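Non-structural protein 5 (Modoc virus, PDB 2WA2) binds S-adenosylmethionine through its methyltransferase domain and probably transfers methyl groups to the N7 and 2'-O positions of the viral RNA cap. Local coordinates at residues A111-T116 against F135-D140; W96-A101 against N131-K136; T85-G90 against D150-D155; M144-A149 against S178-Y183. The protein carries 4 engineered substitutions. All blocks are in the same frame, centred on the assembly; numbering follows the deposited sequence. Where two conformers were deposited one is given.

Interaction 1. Residues A111-T116 against F135-D140. With SAM (S-adenosylmethionine), chain C.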
# COMPACT_ATOMS: atom_id res chain seq x y z
N ALA A 111 -5.77 6.15 13.47
CA ALA A 111 -4.69 5.24 13.09
C ALA A 111 -4.72 3.94 13.93
O ALA A 111 -4.92 3.98 15.15
CB ALA A 111 -3.34 5.96 13.25
N TYR A 112 -4.56 2.80 13.27
CA TYR A 112 -4.73 1.49 13.90
C TYR A 112 -3.63 0.53 13.49
O TYR A 112 -3.27 0.46 12.30
CB TYR A 112 -6.11 0.89 13.52
CG TYR A 112 -7.26 1.77 13.94
CD1 TYR A 112 -7.81 1.67 15.22
CD2 TYR A 112 -7.77 2.74 13.06
CE1 TYR A 112 -8.86 2.50 15.62
CE2 TYR A 112 -8.84 3.59 13.45
CZ TYR A 112 -9.36 3.46 14.72
OH TYR A 112 -10.40 4.27 15.13
N THR A 113 -3.08 -0.21 14.45
CA THR A 113 -2.08 -1.21 14.10
C THR A 113 -2.01 -2.32 15.15
O THR A 113 -2.45 -2.14 16.30
CB THR A 113 -0.70 -0.53 13.84
OG1 THR A 113 0.10 -1.35 12.97
CG2 THR A 113 0.03 -0.19 15.14
N LEU A 114 -1.50 -3.48 14.75
CA LEU A 114 -1.38 -4.63 15.64
C LEU A 114 -0.49 -4.31 16.85
O LEU A 114 -0.91 -4.44 17.98
CB LEU A 114 -0.79 -5.80 14.90
CG LEU A 114 -1.67 -6.86 14.27
CD1 LEU A 114 -0.73 -7.98 13.89
CD2 LEU A 114 -2.75 -7.39 15.24
N GLY A 115 0.76 -3.90 16.58
CA GLY A 115 1.66 -3.41 17.62
C GLY A 115 1.99 -4.49 18.64
O GLY A 115 2.46 -4.19 19.73
N THR A 116 1.74 -5.74 18.28
CA THR A 116 2.03 -6.87 19.16
C THR A 116 3.49 -7.27 18.98
O THR A 116 4.20 -6.64 18.21
CB THR A 116 1.09 -8.05 18.92
OG1 THR A 116 1.10 -8.40 17.55
CG2 THR A 116 -0.35 -7.72 19.36
N PHE A 135 -3.82 7.39 17.81
CA PHE A 135 -3.20 6.09 17.54
C PHE A 135 -3.83 5.05 18.44
O PHE A 135 -3.99 5.28 19.66
CB PHE A 135 -1.70 6.12 17.78
CG PHE A 135 -0.93 6.83 16.72
CD1 PHE A 135 -0.72 6.23 15.49
CD2 PHE A 135 -0.37 8.07 16.96
CE1 PHE A 135 0.02 6.90 14.48
CE2 PHE A 135 0.36 8.73 15.99
CZ PHE A 135 0.55 8.13 14.74
N LYS A 136 -4.22 3.94 17.83
CA LYS A 136 -4.64 2.78 18.59
C LYS A 136 -3.86 1.52 18.20
O LYS A 136 -4.05 0.97 17.12
CB LYS A 136 -6.15 2.58 18.53
CG LYS A 136 -6.67 1.74 19.73
CD LYS A 136 -7.74 2.49 20.55
CE LYS A 136 -9.16 2.37 19.92
NZ LYS A 136 -9.72 0.97 19.73
N SER A 137 -2.99 1.06 19.09
CA SER A 137 -2.33 -0.23 18.92
C SER A 137 -3.20 -1.35 19.48
O SER A 137 -4.29 -1.09 20.04
CB SER A 137 -0.93 -0.25 19.57
OG SER A 137 -0.15 0.80 19.02
N LYS A 138 -2.74 -2.57 19.31
CA LYS A 138 -3.43 -3.76 19.76
C LYS A 138 -4.83 -3.89 19.16
O LYS A 138 -5.82 -4.14 19.86
CB LYS A 138 -3.48 -3.79 21.31
CG LYS A 138 -2.18 -3.37 21.95
CD LYS A 138 -1.12 -4.39 21.77
CE LYS A 138 0.13 -3.97 22.59
NZ LYS A 138 1.25 -4.87 22.22
N VAL A 139 -4.88 -3.72 17.83
CA VAL A 139 -6.11 -3.88 17.05
C VAL A 139 -5.75 -4.63 15.77
O VAL A 139 -4.77 -4.27 15.07
CB VAL A 139 -6.75 -2.49 16.66
CG1 VAL A 139 -7.89 -2.68 15.70
CG2 VAL A 139 -7.27 -1.77 17.90
N ASP A 140 -6.53 -5.68 15.50
CA ASP A 140 -6.45 -6.44 14.26
C ASP A 140 -7.47 -5.77 13.33
O ASP A 140 -8.69 -5.92 13.49
CB ASP A 140 -6.82 -7.90 14.49
CG ASP A 140 -6.77 -8.74 13.21
OD1 ASP A 140 -6.61 -8.16 12.08
OD2 ASP A 140 -6.88 -9.97 13.35
N SAM C . 2.47 3.20 6.45
CA SAM C . 3.45 2.73 7.49
C SAM C . 4.37 3.88 7.91
O SAM C . 4.41 4.91 7.21
OXT SAM C . 5.10 3.83 8.91
CB SAM C . 4.28 1.57 6.95
CG SAM C . 3.50 0.28 6.78
SD SAM C . 3.49 -0.57 8.37
CE SAM C . 5.06 -1.49 8.20
C5' SAM C . 2.37 -1.95 8.08
C4' SAM C . 1.84 -2.36 9.46
O4' SAM C . 0.63 -3.06 9.38
C3' SAM C . 2.81 -3.28 10.19
O3' SAM C . 3.41 -2.54 11.22
C2' SAM C . 1.96 -4.40 10.76
O2' SAM C . 2.25 -4.57 12.13
C1' SAM C . 0.55 -3.86 10.54
N9 SAM C . -0.45 -4.92 10.39
C8 SAM C . -0.32 -6.07 9.65
N7 SAM C . -1.46 -6.77 9.74
C5 SAM C . -2.30 -6.07 10.55
C6 SAM C . -3.60 -6.32 10.99
N6 SAM C . -4.25 -7.42 10.67
N1 SAM C . -4.21 -5.38 11.80
C2 SAM C . -3.56 -4.24 12.18
N3 SAM C . -2.28 -3.97 11.75
C4 SAM C . -1.67 -4.90 10.95
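Lys136 N donates to Ala111 O at 2.8 Å, and Lys136 O takes the N-H of Thr113 in return, so Lys136 grips the neighbouring strand on both sides of Tyr112. Beyond it the pairing becomes irregular. Val139 N reaches Thr113 O, and Lys138 N reaches Leu114 O at 2.9 Å from above the carbonyl plane. The Lys138 side chain then bends back at chi2 (-71°), which brings its NZ within 2.9 Å of Gly115 O. Asp140 works outward instead: its OD1 accepts the adenine N6 of S-adenosylmethionine at 2.8 Å and is also bonded to Thr142 OG1, a second donor on the same oxygen. Leu114 lies over one face of the adenine, its CG 3.8 Å from N1 of S-adenosylmethionine, while Asp140 holds the edge. Away from the ligand the packing is plain: Ala111 CB sits 3.5 Å from Phe135 CD1 on one face of the sheet, while on the opposite face Tyr112 CD1 touches Lys136 CB at 3.8 Å and approaches Val139 CG1. Neighbouring parallel strands whose following loops supply a cover for one adenine face and an acceptor for N6 are characteristic of the Rossmann-like fold of class I methyltransferases.

Interaction 2. Residues W96-A101 against N131-K136. With SAM (S-adenosylmethionine), chain C.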
# COMPACT_ATOMS: atom_id res chain seq x y z
N TRP A 96 2.52 7.50 7.72
CA TRP A 96 1.38 7.95 6.88
C TRP A 96 0.44 8.85 7.67
O TRP A 96 -0.14 9.78 7.13
CB TRP A 96 0.61 6.74 6.32
CG TRP A 96 1.25 6.11 5.06
CD1 TRP A 96 2.56 6.20 4.66
CD2 TRP A 96 0.58 5.31 4.07
NE1 TRP A 96 2.74 5.51 3.47
CE2 TRP A 96 1.55 4.95 3.10
CE3 TRP A 96 -0.74 4.86 3.91
CZ2 TRP A 96 1.23 4.19 1.97
CZ3 TRP A 96 -1.07 4.09 2.78
CH2 TRP A 96 -0.08 3.76 1.83
N SER A 97 0.24 8.54 8.95
CA SER A 97 -0.69 9.28 9.79
C SER A 97 -0.19 10.70 10.03
O SER A 97 -0.97 11.66 9.97
CB SER A 97 -0.89 8.54 11.11
OG SER A 97 -1.77 7.45 10.89
N TYR A 98 1.11 10.83 10.28
CA TYR A 98 1.76 12.13 10.48
C TYR A 98 1.80 12.90 9.17
O TYR A 98 1.65 14.12 9.16
CB TYR A 98 3.16 11.96 11.05
CG TYR A 98 3.15 11.69 12.54
CD1 TYR A 98 2.75 12.68 13.45
CD2 TYR A 98 3.52 10.45 13.04
CE1 TYR A 98 2.71 12.42 14.82
CE2 TYR A 98 3.51 10.20 14.42
CZ TYR A 98 3.09 11.18 15.29
OH TYR A 98 3.06 10.92 16.64
N TYR A 99 1.98 12.18 8.06
CA TYR A 99 1.87 12.84 6.78
C TYR A 99 0.46 13.39 6.57
O TYR A 99 0.29 14.58 6.31
CB TYR A 99 2.30 11.95 5.60
CG TYR A 99 2.22 12.73 4.32
CD1 TYR A 99 3.21 13.65 3.97
CD2 TYR A 99 1.11 12.61 3.50
CE1 TYR A 99 3.10 14.41 2.79
CE2 TYR A 99 0.99 13.36 2.31
CZ TYR A 99 1.99 14.26 1.98
OH TYR A 99 1.84 14.98 0.80
N ALA A 100 -0.55 12.52 6.70
CA ALA A 100 -1.93 12.89 6.54
C ALA A 100 -2.30 14.05 7.47
O ALA A 100 -2.97 14.97 7.04
CB ALA A 100 -2.85 11.70 6.81
N ALA A 101 -1.86 13.99 8.73
CA ALA A 101 -2.22 15.00 9.74
C ALA A 101 -1.68 16.42 9.43
O ALA A 101 -2.20 17.43 9.96
CB ALA A 101 -1.77 14.54 11.13
N ASN A 131 -1.71 16.51 16.98
CA ASN A 131 -2.89 16.53 17.85
C ASN A 131 -4.15 16.08 17.14
O ASN A 131 -5.18 15.83 17.78
CB ASN A 131 -3.11 17.94 18.42
CG ASN A 131 -2.94 19.03 17.36
OD1 ASN A 131 -1.83 19.25 16.86
ND2 ASN A 131 -4.02 19.71 17.02
N LEU A 132 -4.08 16.01 15.82
CA LEU A 132 -5.18 15.52 15.02
C LEU A 132 -5.24 13.98 14.95
O LEU A 132 -6.26 13.42 14.54
CB LEU A 132 -5.10 16.12 13.62
CG LEU A 132 -5.12 17.66 13.53
CD1 LEU A 132 -5.14 18.13 12.09
CD2 LEU A 132 -6.30 18.23 14.31
N ILE A 133 -4.17 13.32 15.38
CA ILE A 133 -4.09 11.84 15.30
C ILE A 133 -4.47 11.18 16.62
O ILE A 133 -4.06 11.65 17.70
CB ILE A 133 -2.68 11.33 14.88
CG1 ILE A 133 -2.18 12.09 13.65
CG2 ILE A 133 -2.72 9.81 14.55
CD1 ILE A 133 -0.66 12.14 13.54
N THR A 134 -5.27 10.12 16.51
CA THR A 134 -5.48 9.14 17.56
C THR A 134 -4.88 7.81 17.12
O THR A 134 -5.36 7.19 16.15
CB THR A 134 -6.98 8.92 17.85
OG1 THR A 134 -7.56 10.17 18.23
CG2 THR A 134 -7.15 7.90 18.98
N PHE A 135 -3.82 7.39 17.81
CA PHE A 135 -3.20 6.09 17.54
C PHE A 135 -3.83 5.05 18.44
O PHE A 135 -3.99 5.28 19.66
CB PHE A 135 -1.70 6.12 17.78
CG PHE A 135 -0.93 6.83 16.72
CD1 PHE A 135 -0.72 6.23 15.49
CD2 PHE A 135 -0.37 8.07 16.96
CE1 PHE A 135 0.02 6.90 14.48
CE2 PHE A 135 0.36 8.73 15.99
CZ PHE A 135 0.55 8.13 14.74
N LYS A 136 -4.22 3.94 17.83
CA LYS A 136 -4.64 2.78 18.59
C LYS A 136 -3.86 1.52 18.20
O LYS A 136 -4.05 0.97 17.12
CB LYS A 136 -6.15 2.58 18.53
CG LYS A 136 -6.67 1.74 19.73
CD LYS A 136 -7.74 2.49 20.55
CE LYS A 136 -9.16 2.37 19.92
NZ LYS A 136 -9.72 0.97 19.73
N SAM C . 2.47 3.20 6.45
CA SAM C . 3.45 2.73 7.49
C SAM C . 4.37 3.88 7.91
O SAM C . 4.41 4.91 7.21
OXT SAM C . 5.10 3.83 8.91
CB SAM C . 4.28 1.57 6.95
CG SAM C . 3.50 0.28 6.78
SD SAM C . 3.49 -0.57 8.37
CE SAM C . 5.06 -1.49 8.20
C5' SAM C . 2.37 -1.95 8.08
C4' SAM C . 1.84 -2.36 9.46
O4' SAM C . 0.63 -3.06 9.38
C3' SAM C . 2.81 -3.28 10.19
O3' SAM C . 3.41 -2.54 11.22
C2' SAM C . 1.96 -4.40 10.76
O2' SAM C . 2.25 -4.57 12.13
C1' SAM C . 0.55 -3.86 10.54
N9 SAM C . -0.45 -4.92 10.39
C8 SAM C . -0.32 -6.07 9.65
N7 SAM C . -1.46 -6.77 9.74
C5 SAM C . -2.30 -6.07 10.55
C6 SAM C . -3.60 -6.32 10.99
N6 SAM C . -4.25 -7.42 10.67
N1 SAM C . -4.21 -5.38 11.80
C2 SAM C . -3.56 -4.24 12.18
N3 SAM C . -2.28 -3.97 11.75
C4 SAM C . -1.67 -4.90 10.95
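Ile133 meets Ser97, Tyr98 and Ala101, and its side chain can be followed outward from the strand. From CB, the CG2 branch, anti to the backbone N, approaches Ser97 CB at 4.1 Å and also lies over the rim of one face of the ring of Phe135, two residues on along the strand. The other branch rises toward the helix: CG1 rests 3.5 Å from Ala101 CB. At the tip, CD1 lies over the face of the Tyr98 ring, 3.9 Å from its centroid and 29° off the normal, a CH-pi contact, with Ala101 CB at its flank.

Further along the strand the Phe135 ring meets the other half of the tyrosine. The two rings are inclined at 47° with centroids 5.5 Å apart, and Phe135 CE2 comes to 3.5 Å from Tyr98 OH. That hydroxyl has its hydrogen-bond partner in Val125 N, which ties the outer end of the ring to the chain at Val125. Ser97 CB touches the phenylalanine at CE1, while its OG is bonded to Asp88. At the far end Leu132 CD1 packs on Ala101 O at 3.7 Å. Trp96, on another side of the helix, places its indole face under the amino N of S-adenosylmethionine. A helix running antiparallel to an outer strand, at 165° and 9.6 Å between axes, is the helix-on-sheet layer of the Rossmann-like methyltransferase fold.

Interaction 3. Residues T85-G90 against D150-D155. Engineered in segment 85-90: Thr85 (natural residue Ser). With SAM (S-adenosylmethionine), chain C.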
# COMPACT_ATOMS: atom_id res chain seq x y z
N THR A 85 -12.07 12.98 7.78
CA THR A 85 -11.70 11.85 8.63
C THR A 85 -10.88 10.82 7.81
O THR A 85 -11.40 10.15 6.90
CB THR A 85 -12.94 11.21 9.25
OG1 THR A 85 -13.64 12.21 10.01
CG2 THR A 85 -12.56 9.99 10.18
N VAL A 86 -9.61 10.71 8.16
CA VAL A 86 -8.70 9.78 7.52
C VAL A 86 -8.53 8.59 8.45
O VAL A 86 -8.24 8.77 9.65
CB VAL A 86 -7.31 10.43 7.25
CG1 VAL A 86 -6.33 9.42 6.59
CG2 VAL A 86 -7.44 11.66 6.36
N VAL A 87 -8.72 7.39 7.91
CA VAL A 87 -8.30 6.19 8.64
C VAL A 87 -6.98 5.69 8.09
O VAL A 87 -6.73 5.75 6.88
CB VAL A 87 -9.37 5.04 8.69
CG1 VAL A 87 -10.50 5.41 9.62
CG2 VAL A 87 -9.88 4.64 7.30
N ASP A 88 -6.11 5.26 9.00
CA ASP A 88 -4.84 4.70 8.60
C ASP A 88 -4.79 3.29 9.18
O ASP A 88 -4.52 3.10 10.37
CB ASP A 88 -3.68 5.59 9.07
CG ASP A 88 -2.32 5.09 8.58
OD1 ASP A 88 -2.28 4.16 7.74
OD2 ASP A 88 -1.28 5.58 9.08
N LEU A 89 -5.12 2.32 8.34
CA LEU A 89 -5.16 0.92 8.72
C LEU A 89 -3.79 0.27 8.56
O LEU A 89 -3.19 0.31 7.48
CB LEU A 89 -6.24 0.17 7.94
CG LEU A 89 -7.63 0.83 8.06
CD1 LEU A 89 -8.57 0.26 7.05
CD2 LEU A 89 -8.23 0.74 9.50
N GLY A 90 -3.29 -0.31 9.65
CA GLY A 90 -1.93 -0.87 9.64
C GLY A 90 -0.92 0.26 9.68
O GLY A 90 -0.08 0.38 8.80
N ASP A 150 -13.67 9.77 5.32
CA ASP A 150 -13.60 10.40 4.01
C ASP A 150 -12.42 9.92 3.17
O ASP A 150 -12.44 10.08 1.93
CB ASP A 150 -13.54 11.89 4.20
CG ASP A 150 -14.70 12.39 5.05
OD1 ASP A 150 -15.82 12.40 4.52
OD2 ASP A 150 -14.48 12.70 6.24
N THR A 151 -11.41 9.35 3.85
CA THR A 151 -10.20 8.85 3.19
C THR A 151 -9.80 7.54 3.89
O THR A 151 -9.66 7.51 5.11
CB THR A 151 -9.02 9.81 3.33
OG1 THR A 151 -9.42 11.16 3.03
CG2 THR A 151 -7.88 9.38 2.44
N VAL A 152 -9.62 6.48 3.11
CA VAL A 152 -9.18 5.20 3.68
C VAL A 152 -7.76 4.89 3.21
O VAL A 152 -7.52 4.69 2.02
CB VAL A 152 -10.14 4.08 3.30
CG1 VAL A 152 -9.60 2.71 3.76
CG2 VAL A 152 -11.53 4.39 3.84
N LEU A 153 -6.82 4.85 4.15
CA LEU A 153 -5.42 4.52 3.87
C LEU A 153 -5.12 3.16 4.43
O LEU A 153 -5.55 2.83 5.52
CB LEU A 153 -4.45 5.54 4.53
CG LEU A 153 -4.61 7.01 4.12
CD1 LEU A 153 -3.53 7.85 4.79
CD2 LEU A 153 -4.59 7.20 2.58
N CYS A 154 -4.33 2.36 3.71
CA CYS A 154 -3.93 1.07 4.28
C CYS A 154 -2.61 0.66 3.67
O CYS A 154 -2.48 0.60 2.45
CB CYS A 154 -4.97 0.01 3.97
SG CYS A 154 -4.64 -1.63 4.68
N ASP A 155 -1.63 0.41 4.52
CA ASP A 155 -0.29 0.08 4.02
C ASP A 155 0.15 -1.27 4.61
O ASP A 155 1.31 -1.45 4.98
CB ASP A 155 0.67 1.23 4.37
CG ASP A 155 1.98 1.20 3.58
OD1 ASP A 155 2.03 0.67 2.45
OD2 ASP A 155 2.97 1.74 4.08
N SAM C . 2.47 3.20 6.45
CA SAM C . 3.45 2.73 7.49
C SAM C . 4.37 3.88 7.91
O SAM C . 4.41 4.91 7.21
OXT SAM C . 5.10 3.83 8.91
CB SAM C . 4.28 1.57 6.95
CG SAM C . 3.50 0.28 6.78
SD SAM C . 3.49 -0.57 8.37
CE SAM C . 5.06 -1.49 8.20
C5' SAM C . 2.37 -1.95 8.08
C4' SAM C . 1.84 -2.36 9.46
O4' SAM C . 0.63 -3.06 9.38
C3' SAM C . 2.81 -3.28 10.19
O3' SAM C . 3.41 -2.54 11.22
C2' SAM C . 1.96 -4.40 10.76
O2' SAM C . 2.25 -4.57 12.13
C1' SAM C . 0.55 -3.86 10.54
N9 SAM C . -0.45 -4.92 10.39
C8 SAM C . -0.32 -6.07 9.65
N7 SAM C . -1.46 -6.77 9.74
C5 SAM C . -2.30 -6.07 10.55
C6 SAM C . -3.60 -6.32 10.99
N6 SAM C . -4.25 -7.42 10.67
N1 SAM C . -4.21 -5.38 11.80
C2 SAM C . -3.56 -4.24 12.18
N3 SAM C . -2.28 -3.97 11.75
C4 SAM C . -1.67 -4.90 10.95
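Thr85 opens the pairing with three bonds, two to Asp150 and one to Thr151. Thr85 N donates to Asp150 OD2 at 2.9 Å through the carboxylate's anti lone pair, while Thr85 O receives two donors: Asp150 N at 2.8 Å, in the carbonyl plane, and the longer Thr151 N. One carbonyl thus satisfies two successive amides at the start of the strand. Thr85 is an engineered residue, and its OG1 is bonded to Glu108.

Regular parallel pairing follows. Thr151 O accepts Val87 N at 3.0 Å, Val87 O accepts Leu153 N, and Leu153 O accepts Leu89 N at 2.9 Å, the straightest of the set with 169° at the hydrogen. The final bond, from Asp155 N to Leu89 O, is weak at 3.3 Å, where the strands begin to part. Buried polar side chains find partners beyond the pair: Asp88 OD2 with Ser97 OG, and Thr151 OG1 with Lys83 O. Asp155 has both oxygens engaged, OD1 by Tyr230 OH and OD2 by the amino N of S-adenosylmethionine at 2.8 Å. CG of Asp155 stands anti to its own backbone nitrogen (chi1 -164°), which carries the carboxylate off toward the ligand.

On one face Val86 CG1 meets Leu153 CD1 at 3.7 Å; on the other Val87 CG2 meets Val152 CG2. Strands 106-112 and 188-193 flank this central pair. Helix 95-101 lies over the face bearing Asp88 and Leu153, and helix 163-183 packs against Val87, Leu89 and Cys154 on the opposite face.

Interaction 4. Residues M144-A149 against S178-Y183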
# COMPACT_ATOMS: atom_id res chain seq x y z
N MET A 144 -12.05 -5.24 12.34
CA MET A 144 -12.66 -4.01 12.82
C MET A 144 -13.88 -3.67 11.98
O MET A 144 -13.92 -3.84 10.75
CB MET A 144 -11.63 -2.88 12.77
CG MET A 144 -11.83 -1.64 13.69
SD MET A 144 -10.65 -0.32 13.22
CE MET A 144 -9.39 -1.37 12.66
N GLU A 145 -14.90 -3.19 12.67
CA GLU A 145 -16.09 -2.66 12.05
C GLU A 145 -15.73 -1.36 11.30
O GLU A 145 -15.15 -0.43 11.89
CB GLU A 145 -17.11 -2.40 13.18
CG GLU A 145 -18.34 -1.61 12.78
CD GLU A 145 -19.41 -2.47 12.16
OE1 GLU A 145 -20.54 -1.96 11.98
OE2 GLU A 145 -19.15 -3.65 11.84
N PRO A 146 -16.06 -1.29 9.99
CA PRO A 146 -15.80 -0.02 9.30
C PRO A 146 -16.65 1.06 9.95
O PRO A 146 -17.73 0.75 10.50
CB PRO A 146 -16.30 -0.28 7.86
CG PRO A 146 -16.34 -1.74 7.74
CD PRO A 146 -16.69 -2.27 9.09
N PHE A 147 -16.15 2.30 9.93
CA PHE A 147 -16.93 3.44 10.36
C PHE A 147 -16.70 4.59 9.42
O PHE A 147 -15.97 4.44 8.43
CB PHE A 147 -16.55 3.84 11.80
CG PHE A 147 -15.10 4.14 11.98
CD1 PHE A 147 -14.55 5.32 11.49
CD2 PHE A 147 -14.28 3.24 12.64
CE1 PHE A 147 -13.23 5.60 11.66
CE2 PHE A 147 -12.93 3.52 12.80
CZ PHE A 147 -12.41 4.69 12.31
N GLN A 148 -17.33 5.74 9.73
CA GLN A 148 -17.27 6.95 8.90
C GLN A 148 -15.85 7.47 8.64
O GLN A 148 -15.09 7.78 9.56
CB GLN A 148 -18.15 8.06 9.50
CG GLN A 148 -18.69 9.10 8.50
CD GLN A 148 -17.61 10.04 7.95
OE1 GLN A 148 -16.83 10.63 8.72
NE2 GLN A 148 -17.55 10.17 6.62
N ALA A 149 -15.51 7.57 7.36
CA ALA A 149 -14.22 8.11 6.95
C ALA A 149 -14.33 8.64 5.55
O ALA A 149 -14.97 8.01 4.70
CB ALA A 149 -13.09 7.03 7.01
N SER A 178 -12.55 -3.46 0.85
CA SER A 178 -13.85 -3.40 0.14
C SER A 178 -15.02 -3.06 1.07
O SER A 178 -15.91 -2.31 0.69
CB SER A 178 -14.11 -4.68 -0.66
OG SER A 178 -13.20 -4.72 -1.75
N ARG A 179 -14.99 -3.59 2.30
CA ARG A 179 -16.02 -3.28 3.29
C ARG A 179 -16.00 -1.80 3.67
O ARG A 179 -17.06 -1.15 3.81
CB ARG A 179 -15.86 -4.15 4.54
CG ARG A 179 -16.15 -5.61 4.27
CD ARG A 179 -15.73 -6.45 5.46
NE ARG A 179 -15.72 -7.86 5.10
CZ ARG A 179 -14.81 -8.73 5.52
NH1 ARG A 179 -13.81 -8.35 6.32
NH2 ARG A 179 -14.90 -10.00 5.12
N TRP A 180 -14.81 -1.25 3.84
CA TRP A 180 -14.67 0.17 4.12
C TRP A 180 -15.20 1.05 2.97
O TRP A 180 -15.90 2.04 3.21
CB TRP A 180 -13.23 0.52 4.44
CG TRP A 180 -12.82 0.05 5.84
CD1 TRP A 180 -12.41 -1.21 6.22
CD2 TRP A 180 -12.80 0.85 7.01
NE1 TRP A 180 -12.13 -1.23 7.59
CE2 TRP A 180 -12.36 0.03 8.09
CE3 TRP A 180 -13.12 2.19 7.27
CZ2 TRP A 180 -12.21 0.52 9.40
CZ3 TRP A 180 -12.98 2.67 8.57
CH2 TRP A 180 -12.54 1.83 9.62
N LEU A 181 -14.86 0.68 1.74
CA LEU A 181 -15.28 1.42 0.55
C LEU A 181 -16.80 1.33 0.32
O LEU A 181 -17.42 2.30 -0.12
CB LEU A 181 -14.52 0.90 -0.69
CG LEU A 181 -13.00 1.08 -0.63
CD1 LEU A 181 -12.29 0.83 -1.98
CD2 LEU A 181 -12.54 2.41 -0.04
N GLU A 182 -17.36 0.16 0.59
CA GLU A 182 -18.81 -0.07 0.54
C GLU A 182 -19.52 0.81 1.57
O GLU A 182 -20.50 1.46 1.23
CB GLU A 182 -19.13 -1.55 0.80
CG GLU A 182 -20.55 -2.03 0.50
CD GLU A 182 -20.62 -3.56 0.40
OE1 GLU A 182 -19.53 -4.21 0.40
OE2 GLU A 182 -21.74 -4.13 0.32
N TYR A 183 -18.98 0.87 2.79
CA TYR A 183 -19.56 1.67 3.87
C TYR A 183 -19.45 3.18 3.60
O TYR A 183 -20.37 3.94 3.92
CB TYR A 183 -18.90 1.31 5.21
CG TYR A 183 -19.56 1.92 6.44
CD1 TYR A 183 -20.53 1.21 7.17
CD2 TYR A 183 -19.20 3.20 6.89
CE1 TYR A 183 -21.13 1.77 8.31
CE2 TYR A 183 -19.81 3.77 8.03
CZ TYR A 183 -20.77 3.05 8.72
OH TYR A 183 -21.37 3.61 9.84
O HOH W 1 -12.12 -3.87 8.91
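The loop that leads into strand 151-154 of the Rossmann-like fold lies here against the C-terminal end of helix 163-183, in a contact built on three aromatic rings. Trp180 is its centre. Pro146 sits over one indole face, with CA 3.6 Å from the centroid of the six-membered ring and only 9° off the normal, a close CH-pi contact; its CB continues over the bond between the two rings, 3.8 Å from Trp180 CD2. At its outer edge the same indole turns toward the face of Phe147 in a T-shaped pair, planes at 76°, with Trp180 CH2 3.6 Å from Phe147 CE2. Met144 SD lies at the indole edge near its plane. The Phe147 ring also meets Lys110 in a cation-pi contact.

One turn along the helix, Tyr183 lays its ring beneath the loop backbone. Pro146 O stands over the ring centre, and Tyr183 CE2 is 3.5 Å from Phe147 C. The indole N-H is satisfied by a water: Trp180 NE1 donates to it at 3.0 Å, and the water in turn donates to Met144 O at 2.6 Å.

Overall arrangement
Of the paired segments, strand 86-89 comes first along the chain from the N terminus and waits longest for its partner: interaction 3 closes only when the chain reaches 150-155. Helix 95-101 and strand 106-112 follow, and both meet strand 133-136 or the turn after it, in interactions 2 and 1. These two share Phe135 and Lys136, both close on strand 133-136 and what follows it, and are nested within the loop of interaction 3. Interaction 4 opens at 144-149, before interaction 3 has closed, and ends on helix 163-183, so these two cross. Together the contacts join the outer and central strands to helices on both faces; interactions 1, 2 and 3 converge on S-adenosylmethionine.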